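PDB 3M3M: glutathione S-transferase from Pseudomonas fluorescens, which binds glutathione and probably transfers it to electrophilic compounds, as glutathione transferases generally do. Local coordinates for residues Q97-E100 with Q101-E105; R88-T91 with Q92-W96. All blocks are in the same frame, centred on the assembly; numbering follows the deposited sequence.

Contact 1. Residues Q97-E100 with Q101-E105; sequences QFFE and QYSHE. With GSH (glutathione), chain B.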
loop_
_atom_site.group_PDB
_atom_site.type_symbol
_atom_site.label_atom_id
_atom_site.label_comp_id
_atom_site.label_asym_id
_atom_site.label_seq_id
_atom_site.Cartn_x
_atom_site.Cartn_y
_atom_site.Cartn_z
ATOM N N GLN A 97 -9.423 3.696 0.009
ATOM C CA GLN A 97 -8.795 2.443 -0.461
ATOM C C GLN A 97 -9.161 2.077 -1.930
ATOM O O GLN A 97 -8.253 1.613 -2.628
ATOM C CB GLN A 97 -9.126 1.296 0.459
ATOM C CG GLN A 97 -8.523 1.471 1.934
ATOM C CD GLN A 97 -8.723 0.230 2.704
ATOM O OE1 GLN A 97 -9.849 -0.289 2.758
ATOM N NE2 GLN A 97 -7.632 -0.292 3.289
ATOM N N PHE A 98 -10.420 2.202 -2.373
ATOM C CA PHE A 98 -10.720 1.912 -3.774
ATOM C C PHE A 98 -10.043 2.967 -4.626
ATOM O O PHE A 98 -9.555 2.655 -5.714
ATOM C CB PHE A 98 -12.255 1.869 -3.923
ATOM C CG PHE A 98 -12.837 0.630 -3.327
ATOM C CD1 PHE A 98 -12.512 -0.592 -3.903
ATOM C CD2 PHE A 98 -13.706 0.670 -2.221
ATOM C CE1 PHE A 98 -13.030 -1.794 -3.366
ATOM C CE2 PHE A 98 -14.226 -0.470 -1.667
ATOM C CZ PHE A 98 -13.876 -1.730 -2.245
ATOM N N PHE A 99 -10.081 4.244 -4.185
ATOM C CA PHE A 99 -9.360 5.288 -4.909
ATOM C C PHE A 99 -7.887 4.930 -5.050
ATOM O O PHE A 99 -7.278 5.098 -6.107
ATOM C CB PHE A 99 -9.475 6.621 -4.103
ATOM C CG PHE A 99 -8.416 7.693 -4.446
ATOM C CD1 PHE A 99 -8.618 8.652 -5.450
ATOM C CD2 PHE A 99 -7.196 7.749 -3.648
ATOM C CE1 PHE A 99 -7.586 9.654 -5.734
ATOM C CE2 PHE A 99 -6.255 8.765 -3.891
ATOM C CZ PHE A 99 -6.430 9.680 -4.889
ATOM N N GLU A 100 -7.325 4.352 -3.982
ATOM C CA GLU A 100 -5.874 3.982 -4.087
ATOM C C GLU A 100 -5.607 2.877 -5.157
ATOM O O GLU A 100 -4.625 3.013 -5.998
ATOM C CB GLU A 100 -5.348 3.480 -2.727
ATOM C CG GLU A 100 -3.857 3.075 -2.786
ATOM C CD GLU A 100 -3.629 1.547 -2.932
ATOM O OE1 GLU A 100 -4.525 0.756 -2.616
ATOM O OE2 GLU A 100 -2.502 1.146 -3.232
ATOM N N GLN A 101 -6.514 1.890 -5.242
ATOM C CA GLN A 101 -6.343 0.803 -6.194
ATOM C C GLN A 101 -6.659 1.286 -7.672
ATOM O O GLN A 101 -6.038 0.763 -8.611
ATOM C CB GLN A 101 -7.278 -0.372 -5.789
ATOM C CG GLN A 101 -6.725 -1.115 -4.559
ATOM C CD GLN A 101 -5.437 -1.904 -4.898
ATOM O OE1 GLN A 101 -4.314 -1.684 -4.271
ATOM N NE2 GLN A 101 -5.539 -2.807 -5.837
ATOM N N TYR A 102 -7.536 2.304 -7.838
ATOM C CA TYR A 102 -8.026 2.636 -9.198
ATOM C C TYR A 102 -7.261 3.852 -9.777
ATOM O O TYR A 102 -6.858 3.882 -10.953
ATOM C CB TYR A 102 -9.550 2.934 -9.156
ATOM C CG TYR A 102 -10.067 2.968 -10.578
ATOM C CD1 TYR A 102 -10.413 1.773 -11.195
ATOM C CD2 TYR A 102 -10.124 4.172 -11.308
ATOM C CE1 TYR A 102 -10.830 1.712 -12.541
ATOM C CE2 TYR A 102 -10.569 4.123 -12.664
ATOM C CZ TYR A 102 -10.928 2.879 -13.232
ATOM O OH TYR A 102 -11.309 2.817 -14.583
ATOM N N SER A 103 -7.004 4.832 -8.918
ATOM C CA SER A 103 -6.532 6.153 -9.335
ATOM C C SER A 103 -5.095 6.470 -8.972
ATOM O O SER A 103 -4.603 7.488 -9.395
ATOM C CB SER A 103 -7.465 7.239 -8.709
ATOM O OG SER A 103 -8.767 7.152 -9.375
ATOM N N HIS A 104 -4.443 5.686 -8.129
ATOM C CA HIS A 104 -3.148 6.027 -7.534
ATOM C C HIS A 104 -2.107 4.904 -7.799
ATOM O O HIS A 104 -1.185 5.099 -8.537
ATOM C CB HIS A 104 -3.376 6.228 -6.035
ATOM C CG HIS A 104 -2.172 6.586 -5.230
ATOM N ND1 HIS A 104 -1.350 5.641 -4.667
ATOM C CD2 HIS A 104 -1.701 7.781 -4.831
ATOM C CE1 HIS A 104 -0.402 6.242 -3.985
ATOM N NE2 HIS A 104 -0.580 7.539 -4.084
ATOM N N GLU A 105 -2.360 3.724 -7.231
ATOM C CA GLU A 105 -1.411 2.615 -7.395
ATOM C C GLU A 105 -0.934 2.387 -8.889
ATOM O O GLU A 105 0.268 2.301 -9.160
ATOM C CB GLU A 105 -1.948 1.309 -6.686
ATOM C CG GLU A 105 -0.862 0.306 -6.332
ATOM C CD GLU A 105 -0.511 -0.650 -7.416
ATOM O OE1 GLU A 105 -0.902 -0.426 -8.621
ATOM O OE2 GLU A 105 0.222 -1.663 -7.121
HETATM N N1 GSH B . -4.736 -5.345 -6.204
HETATM C CA1 GSH B . -3.608 -6.171 -5.619
HETATM C C1 GSH B . -3.356 -5.839 -4.145
HETATM O O11 GSH B . -2.980 -6.784 -3.392
HETATM O O12 GSH B . -3.478 -4.640 -3.771
HETATM C CB1 GSH B . -2.358 -5.841 -6.499
HETATM C CG1 GSH B . -1.225 -6.638 -5.934
HETATM C CD1 GSH B . -0.039 -6.670 -6.921
HETATM O OE1 GSH B . -0.100 -5.993 -8.134
HETATM N N2 GSH B . 1.098 -7.366 -6.622
HETATM C CA2 GSH B . 2.221 -7.377 -7.558
HETATM C C2 GSH B . 2.329 -8.748 -8.066
HETATM O O2 GSH B . 2.118 -9.743 -7.211
HETATM C CB2 GSH B . 3.480 -6.987 -6.739
HETATM S SG2 GSH B . 3.332 -5.227 -6.080
HETATM N N3 GSH B . 2.606 -8.971 -9.341
HETATM C CA3 GSH B . 2.786 -10.369 -9.767
HETATM C C3 GSH B . 2.182 -10.660 -11.129
HETATM O O31 GSH B . 2.570 -11.666 -11.799
HETATM O O32 GSH B . 1.276 -9.926 -11.556
HETATM O O HOH W 1 -0.744 2.923 -4.155
#
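Glu-100 and His-104 sit one turn apart on helix 87-117, in the all-helical C-terminal domain of the glutathione transferase fold. Glu-100 CB lies close to Gln-101 N. CG stands anti to the Glu-100 backbone N (chi1 180°) and passes 4.1 Å from ND1 of His-104. A bend at chi2 (-99°) lays the carboxylate alongside the Gln-101 side chain, the carboxylate and amide planes 54° apart. OE1 lies 3.5 Å from CG of Gln-101 and takes a hydrogen bond from Asn-70. OE2 lies 3.5 Å from CB of Glu-105, accepts a hydrogen bond from a water at 2.7 Å and forms a salt bridge with Lys-17. That water is also hydrogen-bonded to ND1 of His-104, in the plane of the ring. The backbone widens here into a pi-type turn: Glu-105 N makes a nearly straight 2.7 Å hydrogen bond to Glu-100 O, while that from His-104 N is weak. With an alanine at Glu-100, Lys-17 is likely to lose its buried counter-charge, and the water its carboxylate acceptor. Gln-101 belongs to the glutathione pocket. The buried carboxylate thus ties the pocket-lining helix to helices 13-24 and 69-77, and the Lys-17 charge probably favours its ionised form.

Contact 2. Residues R88-T91 with Q92-W96; sequences RLRT and QVLQW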
loop_
_atom_site.group_PDB
_atom_site.type_symbol
_atom_site.label_atom_id
_atom_site.label_comp_id
_atom_site.label_asym_id
_atom_site.label_seq_id
_atom_site.Cartn_x
_atom_site.Cartn_y
_atom_site.Cartn_z
ATOM N N ARG A 88 -20.649 5.930 8.095
ATOM C CA ARG A 88 -20.089 6.979 7.244
ATOM C C ARG A 88 -18.558 6.977 7.250
ATOM O O ARG A 88 -17.928 7.211 6.198
ATOM C CB ARG A 88 -20.558 8.399 7.559
ATOM C CG ARG A 88 -22.037 8.579 7.152
ATOM C CD ARG A 88 -22.425 9.996 7.318
ATOM N NE ARG A 88 -23.890 9.997 7.326
ATOM C CZ ARG A 88 -24.550 11.138 7.297
ATOM N NH1 ARG A 88 -23.829 12.251 7.287
ATOM N NH2 ARG A 88 -25.878 11.141 7.262
ATOM N N LEU A 89 -17.958 6.752 8.437
ATOM C CA LEU A 89 -16.488 6.816 8.486
ATOM C C LEU A 89 -15.892 5.536 7.874
ATOM O O LEU A 89 -14.857 5.630 7.204
ATOM C CB LEU A 89 -16.020 6.944 9.969
ATOM C CG LEU A 89 -16.551 8.308 10.514
ATOM C CD1 LEU A 89 -16.178 8.267 12.055
ATOM C CD2 LEU A 89 -15.971 9.520 9.795
ATOM N N ARG A 90 -16.483 4.365 8.136
ATOM C CA ARG A 90 -16.004 3.112 7.499
ATOM C C ARG A 90 -16.087 3.276 5.988
ATOM O O ARG A 90 -15.142 2.848 5.275
ATOM C CB ARG A 90 -16.758 1.827 7.891
ATOM C CG ARG A 90 -16.528 0.610 6.936
ATOM C CD ARG A 90 -17.360 -0.690 7.326
ATOM N NE ARG A 90 -16.898 -1.867 6.598
ATOM C CZ ARG A 90 -17.472 -2.351 5.477
ATOM N NH1 ARG A 90 -18.518 -1.783 5.015
ATOM N NH2 ARG A 90 -16.967 -3.413 4.859
ATOM N N THR A 91 -17.164 3.928 5.506
ATOM C CA THR A 91 -17.309 4.094 4.029
ATOM C C THR A 91 -16.221 5.024 3.495
ATOM O O THR A 91 -15.622 4.772 2.406
ATOM C CB THR A 91 -18.720 4.640 3.701
ATOM O OG1 THR A 91 -19.641 3.651 4.189
ATOM C CG2 THR A 91 -18.880 4.763 2.141
ATOM N N GLN A 92 -15.892 6.072 4.263
ATOM C CA GLN A 92 -14.837 6.957 3.781
ATOM C C GLN A 92 -13.472 6.290 3.741
ATOM O O GLN A 92 -12.672 6.602 2.862
ATOM C CB GLN A 92 -14.750 8.266 4.583
ATOM C CG GLN A 92 -16.092 9.074 4.204
ATOM C CD GLN A 92 -16.325 10.344 4.955
ATOM O OE1 GLN A 92 -16.265 10.382 6.187
ATOM N NE2 GLN A 92 -16.715 11.412 4.200
ATOM N N VAL A 93 -13.180 5.468 4.749
ATOM C CA VAL A 93 -11.935 4.671 4.695
ATOM C C VAL A 93 -11.922 3.803 3.401
ATOM O O VAL A 93 -10.921 3.790 2.668
ATOM C CB VAL A 93 -11.798 3.814 5.979
ATOM C CG1 VAL A 93 -10.772 2.640 5.766
ATOM C CG2 VAL A 93 -11.472 4.763 7.148
ATOM N N LEU A 94 -13.048 3.142 3.094
ATOM C CA LEU A 94 -13.090 2.252 1.875
ATOM C C LEU A 94 -12.999 3.123 0.654
ATOM O O LEU A 94 -12.340 2.734 -0.267
ATOM C CB LEU A 94 -14.410 1.412 1.810
ATOM C CG LEU A 94 -14.424 0.381 2.973
ATOM C CD1 LEU A 94 -15.804 -0.315 2.992
ATOM C CD2 LEU A 94 -13.340 -0.714 2.747
ATOM N N GLN A 95 -13.549 4.335 0.685
ATOM C CA GLN A 95 -13.454 5.227 -0.486
ATOM C C GLN A 95 -11.977 5.463 -0.800
ATOM O O GLN A 95 -11.591 5.360 -1.935
ATOM C CB GLN A 95 -14.164 6.552 -0.103
ATOM C CG GLN A 95 -13.962 7.658 -1.068
ATOM C CD GLN A 95 -14.473 8.941 -0.431
ATOM O OE1 GLN A 95 -15.680 9.226 -0.415
ATOM N NE2 GLN A 95 -13.525 9.725 0.146
ATOM N N TRP A 96 -11.181 5.877 0.196
ATOM C CA TRP A 96 -9.793 6.132 -0.071
ATOM C C TRP A 96 -9.050 4.836 -0.537
ATOM O O TRP A 96 -8.131 4.937 -1.328
ATOM C CB TRP A 96 -9.110 6.749 1.194
ATOM C CG TRP A 96 -9.512 8.152 1.352
ATOM C CD1 TRP A 96 -10.429 8.612 2.265
ATOM C CD2 TRP A 96 -9.199 9.241 0.489
ATOM N NE1 TRP A 96 -10.693 9.957 2.065
ATOM C CE2 TRP A 96 -9.909 10.387 1.007
ATOM C CE3 TRP A 96 -8.320 9.401 -0.619
ATOM C CZ2 TRP A 96 -9.831 11.646 0.411
ATOM C CZ3 TRP A 96 -8.259 10.692 -1.220
ATOM C CH2 TRP A 96 -8.999 11.789 -0.669
#
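Arg-90 and Leu-94 meet one turn apart on the surface of helix 87-117, an ordinary alpha-helical i to i+4 pairing near the start of the first long helix of the C-terminal domain. Arg-90 was modelled in two conformers. In the one described, its chain runs extended from CG to NE, with CG anti to the backbone N (chi1 163°). The two side chains cross at a slant. Leu-94 sends its CD1 methyl over the centre of one guanidinium face, with CD1 3.6 Å from CZ. This is apolar packing against a flat charged group, and it leaves the N-H groups directed round the rim. Resting on one conformer, it is probably not permanent. Leu-94 CG also rests 3.4 Å from the backbone O of Arg-90.

A second pairing, i to i+3, joins Leu-89 and Gln-92. These side chains also slant across each other, and CD2 of Leu-89 lies 3.7 Å from OE1 of Gln-92. Gln-92 has CG beside its own backbone N (chi1 -69°). That torsion lays the chain back along the previous turn, with CG 3.3 Å from the backbone O of Arg-88.

Val-93 faces inward. It packs on Pro-84, Val-153 and Ser-158 of nearby loops and on Ile-159 of helix 159-168, and its CG2 also lies near Leu-89 O. The backbone repeats regularly beneath these side chains: Gln-92, Val-93, Leu-94 and Gln-95 each hydrogen-bond through N to the carbonyl four residues earlier. Near the helix start, Glu-86 accepts a hydrogen bond from Arg-88 N, and Thr-91 OG1 hydrogen-bonds to Pro-87 O. Further along, Trp-96 is buried between helices 125-146 and 159-168. Gln-95 NE2 lies 3.4 Å above the plane of the Trp-96 ring, offset toward its rim.

How the contacts relate
Contacts 2 and 1 follow each other along helix 87-117, and their centres are 13 Å apart. Residues 88-96 lead directly into residues 97-105. Trp-96 of contact 2 and Phe-99 of contact 1 meet edge-to-face, on the side covered by helix 125-146. Contact 2 is mostly at the surface and away from the pocket: the Leu-94 side chain is about 12 Å from bound glutathione and about 10 Å from the sodium ion. Contact 1 reaches the glutathione pocket. Gln-101 lines it, and its side chain comes within about 3 Å of the sodium ion, which is held by Glu-68 and Asn-70. The Glu-105 side chain is about 4 Å from that of Tyr-167, a glutathione-binding residue.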